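Local coordinates for protein glycosyl transferase family 9 (Veillonella parvula, PDB 3TOV) that probably transfers a sugar, perhaps a heptose, from a nucleotide-activated donor to an acceptor substrate, at residues L6-M17 with K87-H97. Numbering follows the deposited sequence.
Sequences LDYKRIVVTFLM and KGKTDIVINLH
Strands 10-14 and 92-95 run parallel, their axes 4.9 Å apart at closest approach and 16° askew, as the two central neighbours of the N-terminal Rossmann-like sheet of a GT-B glycosyltransferase, strand order 3-2-1-4-5-6. The ladder alternates as parallel pairing requires: Val-12 N gives to Ile-92 O and Val-12 O takes from Ile-94 N, then Thr-14 N gives to Ile-94 O and Thr-14 O takes from Leu-96 N. At the start of the ladder Arg-10 is gripped through its backbone. Arg-10 N donates to Asp-91 OD2 (2.7 Å), on the anti side and out of the carboxylate plane, while Arg-10 O accepts from both Asp-91 N and Ile-92 N.

The Arg-10 side chain leaves the strand to lie over Gly-88, where helix 70-87 has just ended; CA of Gly-88 and O of Lys-87 sit over one guanidinium face, and the methylenes of Lys-87 cross it at an angle, CD in the guanidinium plane at its edge. With an alanine in place of Arg-10, Gly-88 CA and the Lys-87 methylenes would probably lose their cover, opening a gap beside the helix end. On one sheet face Ile-11 CG2 packs on Ile-94 CG1 (4.2 Å); on the other, Val-12 CB meets Val-93 CG2 (3.7 Å). Strands 40-46 and 113-116 flank the pair.

Past the strand ends, Phe-15 sets CD1 against Leu-96 CB (3.5 Å), and His-97, with CG anti to its own N (chi1 -170°), turns one ring face to the side chain of selenomethionine Met-17. Leu-16 N makes a weak bond to His-97 ND1 at the ring edge, whereas Met-17 CG stands 3.3 Å from the His-97 ring centroid, a CH-pi contact only 8° off the normal.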
ATOM      1  N   LEU A   6      17.388 -11.883 -17.984  1.00 83.26           N
ATOM      2  CA  LEU A   6      17.392 -10.994 -16.831  1.00 81.18           C
ATOM      3  C   LEU A   6      18.515 -11.316 -15.849  1.00 86.91           C
ATOM      4  O   LEU A   6      19.139 -10.409 -15.298  1.00 87.98           O
ATOM      5  CB  LEU A   6      16.043 -11.061 -16.114  1.00 80.44           C
ATOM      6  CG  LEU A   6      14.799 -10.710 -16.937  1.00 75.96           C
ATOM      7  CD1 LEU A   6      13.522 -11.080 -16.196  1.00 58.78           C
ATOM      8  CD2 LEU A   6      14.805  -9.234 -17.327  1.00 78.34           C
ATOM      9  N   ASP A   7      18.773 -12.602 -15.627  1.00 89.66           N
ATOM     10  CA  ASP A   7      19.782 -13.010 -14.650  1.00 86.99           C
ATOM     11  C   ASP A   7      21.182 -12.515 -15.035  1.00 84.35           C
ATOM     12  O   ASP A   7      21.509 -12.406 -16.218  1.00 83.64           O
ATOM     13  CB  ASP A   7      19.770 -14.531 -14.456  1.00 85.54           C
ATOM     14  CG  ASP A   7      20.445 -14.964 -13.163  1.00 85.17           C
ATOM     15  OD1 ASP A   7      20.720 -14.093 -12.311  1.00 84.64           O
ATOM     16  OD2 ASP A   7      20.693 -16.175 -12.989  1.00 86.73           O
ATOM     17  N   TYR A   8      21.992 -12.197 -14.031  1.00 82.46           N
ATOM     18  CA  TYR A   8      23.369 -11.750 -14.253  1.00 84.40           C
ATOM     19  C   TYR A   8      23.482 -10.352 -14.876  1.00 83.17           C
ATOM     20  O   TYR A   8      24.448 -10.051 -15.568  1.00 83.22           O
ATOM     21  CB  TYR A   8      24.156 -12.783 -15.081  1.00 79.52           C
ATOM     22  CG  TYR A   8      24.628 -13.961 -14.262  1.00 75.38           C
ATOM     23  CD1 TYR A   8      25.582 -13.795 -13.265  1.00 77.22           C
ATOM     24  CD2 TYR A   8      24.118 -15.233 -14.470  1.00 77.27           C
ATOM     25  CE1 TYR A   8      26.019 -14.867 -12.491  1.00 79.28           C
ATOM     26  CE2 TYR A   8      24.550 -16.320 -13.703  1.00 81.67           C
ATOM     27  CZ  TYR A   8      25.506 -16.130 -12.713  1.00 78.54           C
ATOM     28  OH  TYR A   8      25.948 -17.195 -11.944  1.00 71.47           O
ATOM     29  N   LYS A   9      22.501  -9.496 -14.612  1.00 80.30           N
ATOM     30  CA  LYS A   9      22.483  -8.163 -15.210  1.00 75.70           C
ATOM     31  C   LYS A   9      22.315  -7.053 -14.159  1.00 66.46           C
ATOM     32  O   LYS A   9      21.790  -7.287 -13.073  1.00 56.17           O
ATOM     33  CB  LYS A   9      21.356  -8.063 -16.256  1.00 67.07           C
ATOM     34  CG  LYS A   9      21.298  -9.186 -17.278  1.00 57.58           C
ATOM     35  CD  LYS A   9      22.601  -9.297 -18.034  1.00 64.70           C
ATOM     36  CE  LYS A   9      22.368  -9.705 -19.476  1.00 68.54           C
ATOM     37  NZ  LYS A   9      21.449  -8.734 -20.142  1.00 68.71           N
ATOM     38  N   ARG A  10      22.767  -5.848 -14.491  1.00 64.48           N
ATOM     39  CA  ARG A  10      22.480  -4.680 -13.669  1.00 63.70           C
ATOM     40  C   ARG A  10      21.197  -4.059 -14.163  1.00 58.66           C
ATOM     41  O   ARG A  10      21.091  -3.696 -15.332  1.00 54.33           O
ATOM     42  CB  ARG A  10      23.597  -3.646 -13.754  1.00 73.36           C
ATOM     43  CG  ARG A  10      24.884  -4.080 -13.094  1.00 84.51           C
ATOM     44  CD  ARG A  10      25.855  -2.921 -12.936  1.00 89.09           C
ATOM     45  NE  ARG A  10      26.164  -2.691 -11.528  1.00 86.42           N
ATOM     46  CZ  ARG A  10      25.703  -1.665 -10.822  1.00 78.80           C
ATOM     47  NH1 ARG A  10      24.919  -0.760 -11.403  1.00 77.66           N
ATOM     48  NH2 ARG A  10      26.034  -1.545  -9.539  1.00 72.31           N
ATOM     49  N   ILE A  11      20.230  -3.920 -13.263  1.00 57.20           N
ATOM     50  CA  ILE A  11      18.894  -3.501 -13.654  1.00 57.08           C
ATOM     51  C   ILE A  11      18.394  -2.325 -12.827  1.00 54.59           C
ATOM     52  O   ILE A  11      18.589  -2.278 -11.614  1.00 60.61           O
ATOM     53  CB  ILE A  11      17.913  -4.666 -13.497  1.00 57.70           C
ATOM     54  CG1 ILE A  11      18.464  -5.914 -14.179  1.00 59.54           C
ATOM     55  CG2 ILE A  11      16.572  -4.317 -14.079  1.00 59.15           C
ATOM     56  CD1 ILE A  11      17.776  -7.176 -13.745  1.00 58.52           C
ATOM     57  N   VAL A  12      17.750  -1.369 -13.484  1.00 47.03           N
ATOM     58  CA  VAL A  12      17.098  -0.290 -12.755  1.00 50.17           C
ATOM     59  C   VAL A  12      15.566  -0.328 -12.893  1.00 55.38           C
ATOM     60  O   VAL A  12      15.022  -0.544 -13.978  1.00 56.09           O
ATOM     61  CB  VAL A  12      17.639   1.087 -13.169  1.00 45.62           C
ATOM     62  CG1 VAL A  12      16.771   2.195 -12.602  1.00 40.38           C
ATOM     63  CG2 VAL A  12      19.046   1.240 -12.686  1.00 46.05           C
ATOM     64  N   VAL A  13      14.875  -0.127 -11.779  1.00 52.82           N
ATOM     65  CA  VAL A  13      13.427  -0.035 -11.800  1.00 50.51           C
ATOM     66  C   VAL A  13      13.034   1.382 -11.414  1.00 53.06           C
ATOM     67  O   VAL A  13      13.493   1.915 -10.412  1.00 57.78           O
ATOM     68  CB  VAL A  13      12.784  -1.054 -10.844  1.00 46.85           C
ATOM     69  CG1 VAL A  13      11.249  -1.051 -10.971  1.00 37.12           C
ATOM     70  CG2 VAL A  13      13.341  -2.429 -11.131  1.00 50.21           C
ATOM     71  N   THR A  14      12.193   1.994 -12.229  1.00 47.91           N
ATOM     72  CA  THR A  14      11.778   3.352 -11.991  1.00 48.13           C
ATOM     73  C   THR A  14      10.293   3.378 -11.686  1.00 53.49           C
ATOM     74  O   THR A  14       9.471   3.056 -12.546  1.00 54.76           O
ATOM     75  CB  THR A  14      12.037   4.200 -13.216  1.00 48.69           C
ATOM     76  OG1 THR A  14      11.217   3.731 -14.293  1.00 52.62           O
ATOM     77  CG2 THR A  14      13.470   4.062 -13.611  1.00 50.34           C
ATOM     78  N   PHE A  15       9.965   3.748 -10.449  1.00 52.73           N
ATOM     79  CA  PHE A  15       8.594   3.969 -10.018  1.00 45.68           C
ATOM     80  C   PHE A  15       8.557   5.152  -9.023  1.00 52.09           C
ATOM     81  O   PHE A  15       9.058   5.059  -7.898  1.00 58.36           O
ATOM     82  CB  PHE A  15       8.045   2.691  -9.397  1.00 45.54           C
ATOM     83  CG  PHE A  15       6.550   2.636  -9.347  1.00 54.78           C
ATOM     84  CD1 PHE A  15       5.810   2.593 -10.509  1.00 58.38           C
ATOM     85  CD2 PHE A  15       5.884   2.615  -8.132  1.00 63.66           C
ATOM     86  CE1 PHE A  15       4.421   2.542 -10.460  1.00 65.14           C
ATOM     87  CE2 PHE A  15       4.498   2.561  -8.076  1.00 67.37           C
ATOM     88  CZ  PHE A  15       3.765   2.524  -9.242  1.00 64.51           C
ATOM     89  N   LEU A  16       7.992   6.277  -9.447  1.00 46.85           N
ATOM     90  CA  LEU A  16       7.901   7.431  -8.571  1.00 52.34           C
ATOM     91  C   LEU A  16       6.464   7.755  -8.171  1.00 57.29           C
ATOM     92  O   LEU A  16       6.077   8.921  -8.145  1.00 64.96           O
ATOM     93  CB  LEU A  16       8.534   8.651  -9.241  1.00 54.04           C
ATOM     94  CG  LEU A  16      10.000   8.467  -9.601  1.00 53.68           C
ATOM     95  CD1 LEU A  16      10.634   9.780 -10.037  1.00 51.41           C
ATOM     96  CD2 LEU A  16      10.730   7.892  -8.407  1.00 53.86           C
HETATM   97  N   MSE A  17       5.676   6.735  -7.854  1.00 54.84           N
HETATM   98  CA  MSE A  17       4.286   6.962  -7.491  1.00 55.57           C
HETATM   99  C   MSE A  17       4.064   7.055  -5.984  1.00 64.52           C
HETATM  100  O   MSE A  17       4.979   7.352  -5.213  1.00 70.63           O
HETATM  101  CB  MSE A  17       3.374   5.907  -8.107  1.00 51.70           C
HETATM  102  CG  MSE A  17       3.339   5.951  -9.638  1.00 57.72           C
HETATM  103 SE   MSE A  17       1.999   4.784 -10.504  0.41 39.03          SE
HETATM  104  CE  MSE A  17       0.411   5.866 -10.119  1.00 33.56           C
ATOM    105  N   LYS A  87      27.713   4.428 -10.827  1.00 77.02           N
ATOM    106  CA  LYS A  87      27.826   3.168 -10.104  1.00 83.54           C
ATOM    107  C   LYS A  87      28.131   1.938 -10.984  1.00 89.67           C
ATOM    108  O   LYS A  87      28.812   1.010 -10.538  1.00 98.21           O
ATOM    109  CB  LYS A  87      26.569   2.936  -9.268  1.00 88.24           C
ATOM    110  CG  LYS A  87      26.417   1.522  -8.727  1.00 97.11           C
ATOM    111  CD  LYS A  87      25.010   1.297  -8.162  1.00 98.26           C
ATOM    112  CE  LYS A  87      23.905   1.608  -9.185  1.00 91.82           C
ATOM    113  NZ  LYS A  87      22.537   1.370  -8.614  1.00 85.54           N
ATOM    114  N   GLY A  88      27.640   1.924 -12.224  1.00 68.78           N
ATOM    115  CA  GLY A  88      27.851   0.775 -13.092  1.00 67.93           C
ATOM    116  C   GLY A  88      27.078   0.861 -14.390  1.00 75.71           C
ATOM    117  O   GLY A  88      26.124   1.633 -14.500  1.00 77.67           O
ATOM    118  N   LYS A  89      27.493   0.070 -15.379  1.00 82.26           N
ATOM    119  CA  LYS A  89      26.830   0.072 -16.684  1.00 84.57           C
ATOM    120  C   LYS A  89      25.532  -0.731 -16.676  1.00 82.42           C
ATOM    121  O   LYS A  89      25.515  -1.943 -16.912  1.00 80.41           O
ATOM    122  CB  LYS A  89      27.772  -0.371 -17.821  1.00 89.30           C
ATOM    123  CG  LYS A  89      28.785  -1.457 -17.474  1.00 96.82           C
ATOM    124  CD  LYS A  89      29.804  -1.620 -18.614  1.00104.36           C
ATOM    125  CE  LYS A  89      30.984  -2.542 -18.260  1.00106.92           C
ATOM    126  NZ  LYS A  89      30.610  -3.983 -18.119  1.00102.88           N
ATOM    127  N   THR A  90      24.449  -0.021 -16.394  1.00 80.58           N
ATOM    128  CA  THR A  90      23.103  -0.582 -16.365  1.00 80.39           C
ATOM    129  C   THR A  90      22.711  -1.301 -17.662  1.00 72.03           C
ATOM    130  O   THR A  90      22.738  -0.715 -18.739  1.00 68.95           O
ATOM    131  CB  THR A  90      22.086   0.535 -16.078  1.00 78.95           C
ATOM    132  OG1 THR A  90      22.336   1.091 -14.775  1.00 73.61           O
ATOM    133  CG2 THR A  90      20.676  -0.008 -16.160  1.00 78.45           C
ATOM    134  N   ASP A  91      22.333  -2.570 -17.548  1.00 71.55           N
ATOM    135  CA  ASP A  91      22.037  -3.406 -18.717  1.00 71.97           C
ATOM    136  C   ASP A  91      20.606  -3.207 -19.215  1.00 63.87           C
ATOM    137  O   ASP A  91      20.373  -2.952 -20.403  1.00 61.23           O
ATOM    138  CB  ASP A  91      22.255  -4.883 -18.373  1.00 76.63           C
ATOM    139  CG  ASP A  91      23.674  -5.173 -17.922  1.00 83.31           C
ATOM    140  OD1 ASP A  91      24.612  -4.663 -18.575  1.00 86.49           O
ATOM    141  OD2 ASP A  91      23.853  -5.899 -16.913  1.00 81.54           O
ATOM    142  N   ILE A  92      19.665  -3.330 -18.282  1.00 55.29           N
ATOM    143  CA  ILE A  92      18.241  -3.201 -18.546  1.00 50.60           C
ATOM    144  C   ILE A  92      17.598  -2.158 -17.645  1.00 53.68           C
ATOM    145  O   ILE A  92      17.785  -2.177 -16.425  1.00 54.28           O
ATOM    146  CB  ILE A  92      17.519  -4.514 -18.221  1.00 52.40           C
ATOM    147  CG1 ILE A  92      18.046  -5.654 -19.087  1.00 47.36           C
ATOM    148  CG2 ILE A  92      16.009  -4.356 -18.373  1.00 51.39           C
ATOM    149  CD1 ILE A  92      17.983  -6.988 -18.392  1.00 47.89           C
ATOM    150  N   VAL A  93      16.823  -1.259 -18.242  1.00 56.71           N
ATOM    151  CA  VAL A  93      15.933  -0.400 -17.469  1.00 58.27           C
ATOM    152  C   VAL A  93      14.453  -0.747 -17.702  1.00 56.39           C
ATOM    153  O   VAL A  93      13.995  -0.862 -18.837  1.00 59.47           O
ATOM    154  CB  VAL A  93      16.183   1.088 -17.754  1.00 59.23           C
ATOM    155  CG1 VAL A  93      14.895   1.891 -17.562  1.00 58.80           C
ATOM    156  CG2 VAL A  93      17.295   1.608 -16.859  1.00 55.91           C
ATOM    157  N   ILE A  94      13.719  -0.915 -16.607  1.00 49.75           N
ATOM    158  CA  ILE A  94      12.300  -1.232 -16.646  1.00 44.95           C
ATOM    159  C   ILE A  94      11.497  -0.071 -16.071  1.00 49.69           C
ATOM    160  O   ILE A  94      11.635   0.244 -14.896  1.00 52.83           O
ATOM    161  CB  ILE A  94      12.016  -2.471 -15.786  1.00 39.66           C
ATOM    162  CG1 ILE A  94      12.959  -3.604 -16.179  1.00 40.34           C
ATOM    163  CG2 ILE A  94      10.562  -2.884 -15.900  1.00 40.19           C
ATOM    164  CD1 ILE A  94      12.574  -4.946 -15.633  1.00 36.81           C
ATOM    165  N   ASN A  95      10.663   0.574 -16.881  1.00 54.63           N
ATOM    166  CA  ASN A  95       9.841   1.674 -16.373  1.00 56.00           C
ATOM    167  C   ASN A  95       8.416   1.211 -16.070  1.00 56.77           C
ATOM    168  O   ASN A  95       7.731   0.695 -16.956  1.00 56.49           O
ATOM    169  CB  ASN A  95       9.828   2.863 -17.345  1.00 54.27           C
ATOM    170  CG  ASN A  95       8.994   4.029 -16.825  1.00 56.17           C
ATOM    171  OD1 ASN A  95       8.765   4.156 -15.625  1.00 54.97           O
ATOM    172  ND2 ASN A  95       8.538   4.885 -17.732  1.00 59.22           N
ATOM    173  N   LEU A  96       7.989   1.388 -14.817  1.00 52.93           N
ATOM    174  CA  LEU A  96       6.663   0.959 -14.355  1.00 40.72           C
ATOM    175  C   LEU A  96       5.727   2.125 -14.235  1.00 41.26           C
ATOM    176  O   LEU A  96       4.546   1.952 -14.002  1.00 45.42           O
ATOM    177  CB  LEU A  96       6.746   0.261 -13.001  1.00 33.52           C
ATOM    178  CG  LEU A  96       7.401  -1.123 -13.068  1.00 39.33           C
ATOM    179  CD1 LEU A  96       7.316  -1.903 -11.752  1.00 35.73           C
ATOM    180  CD2 LEU A  96       6.779  -1.918 -14.207  1.00 38.53           C
ATOM    181  N   HIS A  97       6.272   3.319 -14.392  1.00 47.04           N
ATOM    182  CA  HIS A  97       5.512   4.541 -14.220  1.00 46.96           C
ATOM    183  C   HIS A  97       5.521   5.337 -15.526  1.00 49.57           C
ATOM    184  O   HIS A  97       6.504   6.018 -15.866  1.00 47.26           O
ATOM    185  CB  HIS A  97       6.090   5.347 -13.063  1.00 48.02           C
ATOM    186  CG  HIS A  97       5.239   6.502 -12.655  1.00 50.35           C
ATOM    187  ND1 HIS A  97       5.637   7.424 -11.709  1.00 46.90           N
ATOM    188  CD2 HIS A  97       4.008   6.891 -13.065  1.00 51.71           C
ATOM    189  CE1 HIS A  97       4.689   8.327 -11.554  1.00 48.69           C
ATOM    190  NE2 HIS A  97       3.688   8.027 -12.365  1.00 50.74           N
TER